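Local coordinates for DUF1904 domain-containing protein (PDB 4M1A), which is of unknown function, a trimer-forming alpha/beta protein whose DUF1904 family is placed in the same clan as macrophage migration inhibitory factor, at residues A[12-17]-A[38-43]; A[56-61]-A[75-80]; A[26-31]-A[67-72]. All coordinates share one frame; numbering follows the deposited sequence.

Contact 1: A[12-17]-A[38-43]; sequences EKVRDF and FEYVET
Val14 and Tyr40 meet through their first torsions: chi1 of -180° puts Val14 CG1 opposite its backbone N, over the strand backbone, and CG2 beside that nitrogen, at the edge of the tyrosine ring, while the Tyr40 ring swings out opposite its own N with chi1 163°. The two side chains then cross at about a right angle. Val14 uses both methyls. CG1 drops onto the strand backbone, 3.9 Å from Tyr40 N and 4.0 Å from the carbonyl oxygen of Glu39, while CG2 lies near the plane of the Tyr40 ring, 4.0 Å from CD1. Helix 11-17 comes close here, with Val14 CA 6.1 Å from Tyr40 CA, and no hydrogen bond crosses the contact; van der Waals packing of methyls on a ring and on backbone does the work.

The far end of the tyrosine is occupied elsewhere. Its OH donates to Glu42 OE1 at 2.7 Å, an oxygen that sits in the plane of the ring but is met from above the plane of its own carboxylate. The ring is thus touched at CD1 and held at OH. Without the ring, as with an alanine here, Val14 CG2 is likely to lose its aromatic neighbour and Glu42 OE1 the hydroxyl that donates to it.

Glu39 turns its side chain away from the helix, to a salt bridge with Arg7 and a hydrogen bond with Thr43, both of the second subunit. Val14 also rests on Val6 of the adjoining strand 3-7. Residues 38-41 form an antiparallel ladder with a strand of that second subunit. A helix packed on one face of a strand that carries the sheet across the interface is consistent with the trimeric alpha/beta architecture of the MIF clan.

Contact 2: A[56-61]-A[75-80]; sequences VFIEVL and ALFTER
Phe77 of helix 67-82 lies against Ile58 and Val60 of strand 56-62, and the second segment, followed from Ala75, builds up to that ring. Ala75 supplies its carbonyl oxygen to Glu79 N one turn on, at 2.9 Å. Leu76 packs on Leu21 and Leu25 of helix 21-29, and its CD1 sits over the centre of the Arg80 guanidinium face, 4.0 Å above it.

Then comes Phe77. Its CG lies opposite the carbonyl carbon, beside the backbone N (chi1 -75°), which sends the ring down from the helix onto the sheet. One side of the ring does the touching: CE2 is 3.8 Å from Ile58 CG2 and equally 3.8 Å from Val60 CG2. The valine methyl arrives at the ring edge, near its plane, whereas the isoleucine methyl approaches at a slant. Ile58 CD1 reaches both the ring, 4.1 Å from Phe77 CD2, and its root, 4.2 Å from Phe77 CB. Ile58 and Val60, two apart on the strand, share one face of the sheet; Glu59 between them points to the other face, where it pairs with Arg7 of its own chain and Arg5 of the third subunit.

Past the ring, Thr78 turns back on its own helix, its OG1 bonded to the Ala74 carbonyl oxygen. Arg80 completes the turn with its N bonded to Leu76 O at 3.0 Å.

This joins the first strand and the helix of the beta-alpha-beta unit formed by 56-62, 67-82 and 89-95. The Phe77 ring also meets Phe17 edge-to-face. All three touching residues are buried and no hydrogen bond or charge links the segments, so between 56-61 and 75-80 the close contacts are hydrocarbon on hydrocarbon.

Contact 3: A[26-31]-A[67-72]; sequences GIIAEC and SEARDK
Ile28, near the end of helix 21-29, packs on the first turns of helix 67-82, a helix-to-helix contact within the alpha layer of this alpha/beta fold. The close part is small and turns on one methyl. Ile28 CG2, opposite its backbone N (chi1 -67° for CG1), reaches the opposing helix at three points: the carbonyl oxygen of Ala69 at 3.8 Å, Lys72 CB at 4.0 Å and Ala69 CB at 4.2 Å. Ala69 answers with its own methyl, which lies 4.0 Å from the carbonyl oxygen of Ile28. The methyl side chain of Ala69 lets the isoleucine come down onto the backbone itself.

Outward, the packing gives way to charge. Lys72 contributes only the root of its side chain; beyond CG the chain runs extended and its ammonium turns back to its own helix, where NZ makes a salt bridge, weak as a hydrogen bond, to Glu68 OE2 at 3.4 Å. Glu68 and Lys72 are exposed, as is Glu30, whose OE2 stays 6.8 Å from Glu68 OE2, like charges that may repel weakly, with Lys72 partly offsetting Glu68.

At the end of helix 21-29 the chain turns sharply in a Schellman motif: Glu30 takes positive phi (53°), and Ala29 O is bonded to Arg65 NE from the loop ahead of helix 67-82. Arg70, facing away from Ile28, pairs instead with Asp64. The motif is closed by Cys31 N, which donates to Gly26 O at 3.0 Å.

How the contacts relate
Contacts 1 and 2 are buried and set helices on the same mixed sheet, contact 1 through strand 37-47 and contact 2 through strand 56-62. They meet where Phe17 CZ lies 3.5 Å from Phe77 CD1. Contact 3 is partly exposed, about 13 Å from contact 2 centre to centre, and joins helix to helix; it shares helix 67-82 with contact 2, the two meeting through Leu76 and Ile28. No hydrogen bond crosses any of the three and methyls do the touching, but the surroundings change: aromatic rings mark contacts 1 and 2, while a single isoleucine gives way to charged side chains at contact 3. Each also reaches the third subunit.

Contact 1: A[12-17]-A[38-43]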
# COMPACT_ATOMS: atom_id res chain seq x y z
N GLU A 12 10.05 1.92 16.82
CA GLU A 12 10.30 1.05 17.98
C GLU A 12 9.03 0.53 18.63
O GLU A 12 9.09 -0.61 19.15
CB GLU A 12 11.14 1.80 19.03
CG GLU A 12 11.40 1.05 20.33
CD GLU A 12 11.96 2.06 21.38
OE1 GLU A 12 12.75 2.94 20.95
OE2 GLU A 12 11.54 2.05 22.56
N LYS A 13 7.96 1.33 18.62
CA LYS A 13 6.60 0.91 19.13
C LYS A 13 6.01 -0.22 18.27
O LYS A 13 5.44 -1.21 18.81
CB LYS A 13 5.64 2.09 19.32
CG LYS A 13 6.16 3.19 20.26
CD LYS A 13 6.52 2.54 21.59
CE LYS A 13 6.74 3.62 22.68
NZ LYS A 13 8.04 3.39 23.33
N VAL A 14 6.24 -0.15 16.94
CA VAL A 14 5.84 -1.26 16.06
C VAL A 14 6.61 -2.54 16.39
O VAL A 14 6.08 -3.70 16.49
CB VAL A 14 5.99 -0.85 14.57
CG1 VAL A 14 5.57 -2.02 13.70
CG2 VAL A 14 5.18 0.38 14.30
N ARG A 15 7.93 -2.38 16.60
CA ARG A 15 8.73 -3.54 17.02
C ARG A 15 8.15 -4.16 18.30
O ARG A 15 7.92 -5.39 18.36
CB ARG A 15 10.20 -3.12 17.29
CG ARG A 15 11.16 -4.23 17.74
CD ARG A 15 12.41 -3.62 18.44
NE ARG A 15 12.07 -3.01 19.73
CZ ARG A 15 12.95 -2.43 20.56
NH1 ARG A 15 14.23 -2.40 20.22
NH2 ARG A 15 12.55 -1.91 21.73
N ASP A 16 7.90 -3.32 19.31
CA ASP A 16 7.35 -3.83 20.58
C ASP A 16 5.95 -4.49 20.48
O ASP A 16 5.64 -5.43 21.17
CB ASP A 16 7.24 -2.71 21.56
CG ASP A 16 8.63 -2.17 22.03
OD1 ASP A 16 9.72 -2.77 21.78
OD2 ASP A 16 8.53 -1.08 22.62
N PHE A 17 5.10 -3.92 19.66
CA PHE A 17 3.79 -4.45 19.33
C PHE A 17 3.90 -5.87 18.88
O PHE A 17 3.03 -6.66 19.15
CB PHE A 17 3.17 -3.51 18.20
CG PHE A 17 1.95 -4.03 17.54
CD1 PHE A 17 0.76 -4.19 18.27
CD2 PHE A 17 1.91 -4.20 16.15
CE1 PHE A 17 -0.39 -4.62 17.68
CE2 PHE A 17 0.72 -4.58 15.54
CZ PHE A 17 -0.42 -4.79 16.29
N PHE A 38 5.20 -8.63 9.87
CA PHE A 38 4.87 -7.34 10.45
C PHE A 38 5.83 -6.31 9.90
O PHE A 38 7.09 -6.55 9.93
CB PHE A 38 4.98 -7.38 11.96
CG PHE A 38 4.22 -8.49 12.59
CD1 PHE A 38 2.88 -8.32 12.95
CD2 PHE A 38 4.84 -9.71 12.80
CE1 PHE A 38 2.17 -9.39 13.52
CE2 PHE A 38 4.13 -10.75 13.38
CZ PHE A 38 2.79 -10.58 13.71
N GLU A 39 5.29 -5.17 9.51
CA GLU A 39 6.12 -4.05 9.05
C GLU A 39 5.74 -2.75 9.66
O GLU A 39 4.54 -2.45 9.83
CB GLU A 39 5.90 -3.85 7.57
CG GLU A 39 6.34 -4.96 6.75
CD GLU A 39 5.81 -4.80 5.32
OE1 GLU A 39 6.36 -3.89 4.60
OE2 GLU A 39 4.90 -5.58 4.92
N TYR A 40 6.72 -1.94 9.94
CA TYR A 40 6.59 -0.50 10.05
C TYR A 40 6.69 0.07 8.62
O TYR A 40 7.63 -0.28 7.89
CB TYR A 40 7.76 0.04 10.89
CG TYR A 40 8.00 1.51 10.77
CD1 TYR A 40 7.34 2.40 11.57
CD2 TYR A 40 8.93 2.05 9.87
CE1 TYR A 40 7.56 3.76 11.47
CE2 TYR A 40 9.14 3.43 9.77
CZ TYR A 40 8.52 4.26 10.61
OH TYR A 40 8.73 5.63 10.56
N VAL A 41 5.76 0.93 8.24
CA VAL A 41 5.77 1.58 6.92
C VAL A 41 6.16 3.06 7.14
O VAL A 41 5.54 3.72 7.95
CB VAL A 41 4.40 1.52 6.21
CG1 VAL A 41 4.59 2.06 4.81
CG2 VAL A 41 3.93 0.06 6.19
N GLU A 42 7.16 3.53 6.42
CA GLU A 42 7.67 4.87 6.56
C GLU A 42 6.79 5.83 5.76
O GLU A 42 6.76 5.86 4.49
CB GLU A 42 9.08 4.94 6.09
CG GLU A 42 9.67 6.35 6.20
CD GLU A 42 9.68 6.84 7.62
OE1 GLU A 42 10.30 6.13 8.43
OE2 GLU A 42 9.04 7.89 7.88
N THR A 43 6.05 6.58 6.53
CA THR A 43 5.15 7.62 5.99
C THR A 43 5.10 8.81 6.92
O THR A 43 5.49 8.72 8.10
CB THR A 43 3.67 7.17 5.68
OG1 THR A 43 2.84 7.21 6.84
CG2 THR A 43 3.59 5.82 5.03

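Contact 2: A[56-61]-A[75-80]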
# COMPACT_ATOMS: atom_id res chain seq x y z
N VAL A 56 -2.92 5.79 14.27
CA VAL A 56 -2.21 4.52 14.06
C VAL A 56 -3.10 3.76 13.07
O VAL A 56 -4.30 3.59 13.31
CB VAL A 56 -2.00 3.73 15.32
CG1 VAL A 56 -1.37 2.41 14.95
CG2 VAL A 56 -1.12 4.57 16.24
N PHE A 57 -2.56 3.50 11.88
CA PHE A 57 -3.31 2.84 10.80
C PHE A 57 -2.67 1.48 10.46
O PHE A 57 -1.49 1.42 10.08
CB PHE A 57 -3.38 3.76 9.57
CG PHE A 57 -4.30 3.27 8.49
CD1 PHE A 57 -3.94 2.29 7.63
CD2 PHE A 57 -5.53 3.90 8.27
CE1 PHE A 57 -4.80 1.83 6.64
CE2 PHE A 57 -6.36 3.48 7.23
CZ PHE A 57 -5.98 2.45 6.44
N ILE A 58 -3.46 0.42 10.61
CA ILE A 58 -3.02 -0.92 10.49
C ILE A 58 -3.73 -1.61 9.37
O ILE A 58 -5.00 -1.60 9.31
CB ILE A 58 -3.18 -1.73 11.80
CG1 ILE A 58 -2.51 -1.00 12.91
CG2 ILE A 58 -2.60 -3.18 11.65
CD1 ILE A 58 -2.89 -1.52 14.31
N GLU A 59 -2.94 -2.16 8.43
CA GLU A 59 -3.50 -2.99 7.35
C GLU A 59 -3.20 -4.44 7.63
O GLU A 59 -2.08 -4.75 8.08
CB GLU A 59 -2.89 -2.57 6.00
CG GLU A 59 -3.21 -1.17 5.61
CD GLU A 59 -2.28 -0.50 4.56
OE1 GLU A 59 -1.00 -0.60 4.68
OE2 GLU A 59 -2.92 0.23 3.70
N VAL A 60 -4.16 -5.33 7.41
CA VAL A 60 -3.97 -6.76 7.54
C VAL A 60 -4.27 -7.34 6.15
O VAL A 60 -5.43 -7.32 5.70
CB VAL A 60 -4.95 -7.35 8.55
CG1 VAL A 60 -4.82 -8.85 8.60
CG2 VAL A 60 -4.66 -6.74 9.94
N LEU A 61 -3.26 -7.87 5.52
CA LEU A 61 -3.42 -8.58 4.23
C LEU A 61 -3.47 -10.05 4.50
O LEU A 61 -2.50 -10.65 4.99
CB LEU A 61 -2.26 -8.25 3.27
CG LEU A 61 -2.16 -6.85 2.68
CD1 LEU A 61 -1.80 -5.81 3.71
CD2 LEU A 61 -1.13 -6.85 1.54
N ALA A 75 -10.00 -6.13 17.97
CA ALA A 75 -10.05 -5.79 19.41
C ALA A 75 -8.66 -5.86 20.03
O ALA A 75 -8.27 -4.99 20.80
CB ALA A 75 -11.07 -6.73 20.11
N LEU A 76 -7.92 -6.90 19.69
CA LEU A 76 -6.58 -7.16 20.22
C LEU A 76 -5.64 -5.98 19.84
O LEU A 76 -4.97 -5.40 20.67
CB LEU A 76 -6.03 -8.42 19.68
CG LEU A 76 -4.61 -8.79 20.19
CD1 LEU A 76 -4.51 -8.94 21.72
CD2 LEU A 76 -4.05 -9.99 19.46
N PHE A 77 -5.66 -5.64 18.55
CA PHE A 77 -4.79 -4.56 18.09
C PHE A 77 -5.13 -3.25 18.76
O PHE A 77 -4.21 -2.49 19.16
CB PHE A 77 -4.86 -4.44 16.55
CG PHE A 77 -4.14 -5.49 15.76
CD1 PHE A 77 -3.49 -6.57 16.29
CD2 PHE A 77 -4.18 -5.43 14.33
CE1 PHE A 77 -2.83 -7.49 15.48
CE2 PHE A 77 -3.56 -6.36 13.58
CZ PHE A 77 -2.89 -7.41 14.11
N THR A 78 -6.41 -2.95 18.92
CA THR A 78 -6.87 -1.73 19.47
C THR A 78 -6.49 -1.62 20.93
O THR A 78 -5.93 -0.63 21.34
CB THR A 78 -8.36 -1.51 19.29
OG1 THR A 78 -8.64 -1.61 17.86
CG2 THR A 78 -8.83 -0.17 19.80
N GLU A 79 -6.73 -2.70 21.65
CA GLU A 79 -6.35 -2.76 23.09
C GLU A 79 -4.86 -2.58 23.32
O GLU A 79 -4.46 -1.82 24.21
CB GLU A 79 -6.81 -4.10 23.69
CG GLU A 79 -8.29 -4.12 23.97
CD GLU A 79 -8.78 -5.50 24.49
OE1 GLU A 79 -8.01 -6.51 24.47
OE2 GLU A 79 -9.96 -5.56 24.92
N ARG A 80 -4.03 -3.23 22.53
CA ARG A 80 -2.61 -3.10 22.63
C ARG A 80 -2.11 -1.68 22.35
O ARG A 80 -1.30 -1.12 23.15
CB ARG A 80 -1.88 -4.13 21.76
CG ARG A 80 -2.01 -5.59 22.20
CD ARG A 80 -1.17 -5.84 23.50
NE ARG A 80 -1.38 -7.19 24.02
CZ ARG A 80 -0.91 -8.28 23.43
NH1 ARG A 80 -0.20 -8.23 22.26
NH2 ARG A 80 -1.17 -9.44 23.98

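Contact 3: A[26-31]-A[67-72]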
# COMPACT_ATOMS: atom_id res chain seq x y z
N GLY A 26 -1.92 -16.35 15.39
CA GLY A 26 -2.00 -17.72 14.91
C GLY A 26 -3.10 -18.50 15.60
O GLY A 26 -3.84 -19.29 14.96
N ILE A 27 -3.26 -18.26 16.90
CA ILE A 27 -4.34 -18.93 17.63
C ILE A 27 -5.72 -18.44 17.17
O ILE A 27 -6.66 -19.24 16.94
CB ILE A 27 -4.20 -18.69 19.18
CG1 ILE A 27 -2.91 -19.24 19.77
CG2 ILE A 27 -5.46 -19.14 19.87
CD1 ILE A 27 -2.72 -20.73 19.73
N ILE A 28 -5.91 -17.12 17.04
CA ILE A 28 -7.16 -16.53 16.64
C ILE A 28 -7.48 -16.92 15.17
O ILE A 28 -8.60 -17.29 14.85
CB ILE A 28 -7.11 -15.01 16.73
CG1 ILE A 28 -7.00 -14.53 18.21
CG2 ILE A 28 -8.31 -14.39 16.07
CD1 ILE A 28 -6.73 -13.06 18.39
N ALA A 29 -6.49 -16.80 14.28
CA ALA A 29 -6.71 -17.09 12.85
C ALA A 29 -6.64 -18.58 12.50
O ALA A 29 -6.93 -18.92 11.32
CB ALA A 29 -5.69 -16.31 11.96
N GLU A 30 -6.24 -19.42 13.46
CA GLU A 30 -5.97 -20.85 13.29
C GLU A 30 -4.97 -21.16 12.18
O GLU A 30 -5.26 -21.91 11.25
CB GLU A 30 -7.29 -21.63 13.08
CG GLU A 30 -8.31 -21.18 14.11
CD GLU A 30 -9.61 -21.97 14.14
OE1 GLU A 30 -9.84 -22.84 13.23
OE2 GLU A 30 -10.39 -21.69 15.11
N CYS A 31 -3.79 -20.58 12.30
CA CYS A 31 -2.71 -20.90 11.41
C CYS A 31 -1.41 -20.74 12.12
O CYS A 31 -1.36 -20.18 13.22
CB CYS A 31 -2.78 -19.99 10.19
SG CYS A 31 -2.42 -18.22 10.48
N SER A 67 -15.86 -12.93 10.28
CA SER A 67 -15.96 -11.74 11.02
C SER A 67 -15.53 -12.02 12.46
O SER A 67 -15.13 -11.10 13.12
CB SER A 67 -17.37 -11.22 10.99
OG SER A 67 -18.20 -12.22 11.54
N GLU A 68 -15.70 -13.25 12.96
CA GLU A 68 -15.39 -13.47 14.39
C GLU A 68 -13.86 -13.31 14.55
O GLU A 68 -13.44 -12.64 15.51
CB GLU A 68 -15.84 -14.83 14.89
CG GLU A 68 -15.25 -15.19 16.27
CD GLU A 68 -15.68 -16.60 16.77
OE1 GLU A 68 -16.79 -17.05 16.42
OE2 GLU A 68 -14.91 -17.27 17.52
N ALA A 69 -13.07 -13.93 13.65
CA ALA A 69 -11.62 -13.80 13.72
C ALA A 69 -11.19 -12.32 13.52
O ALA A 69 -10.29 -11.81 14.17
CB ALA A 69 -10.94 -14.75 12.76
N ARG A 70 -11.85 -11.64 12.60
CA ARG A 70 -11.59 -10.27 12.26
C ARG A 70 -11.88 -9.34 13.37
O ARG A 70 -11.04 -8.46 13.72
CB ARG A 70 -12.41 -10.01 10.95
CG ARG A 70 -11.86 -8.94 10.10
CD ARG A 70 -12.50 -8.80 8.71
NE ARG A 70 -13.90 -8.82 8.70
CZ ARG A 70 -14.69 -9.70 8.12
NH1 ARG A 70 -14.25 -10.73 7.41
NH2 ARG A 70 -15.96 -9.50 8.22
N ASP A 71 -13.05 -9.50 14.01
CA ASP A 71 -13.41 -8.72 15.11
C ASP A 71 -12.38 -8.92 16.29
O ASP A 71 -12.05 -7.93 16.97
CB ASP A 71 -14.79 -9.10 15.67
CG ASP A 71 -15.97 -8.57 14.83
OD1 ASP A 71 -15.73 -7.86 13.81
OD2 ASP A 71 -17.12 -8.88 15.21
N LYS A 72 -11.94 -10.12 16.51
CA LYS A 72 -11.04 -10.43 17.66
C LYS A 72 -9.67 -9.80 17.39
O LYS A 72 -9.05 -9.24 18.30
CB LYS A 72 -10.89 -11.91 17.85
CG LYS A 72 -12.14 -12.54 18.54
CD LYS A 72 -12.02 -14.03 18.70
CE LYS A 72 -13.20 -14.50 19.64
NZ LYS A 72 -12.97 -15.90 19.96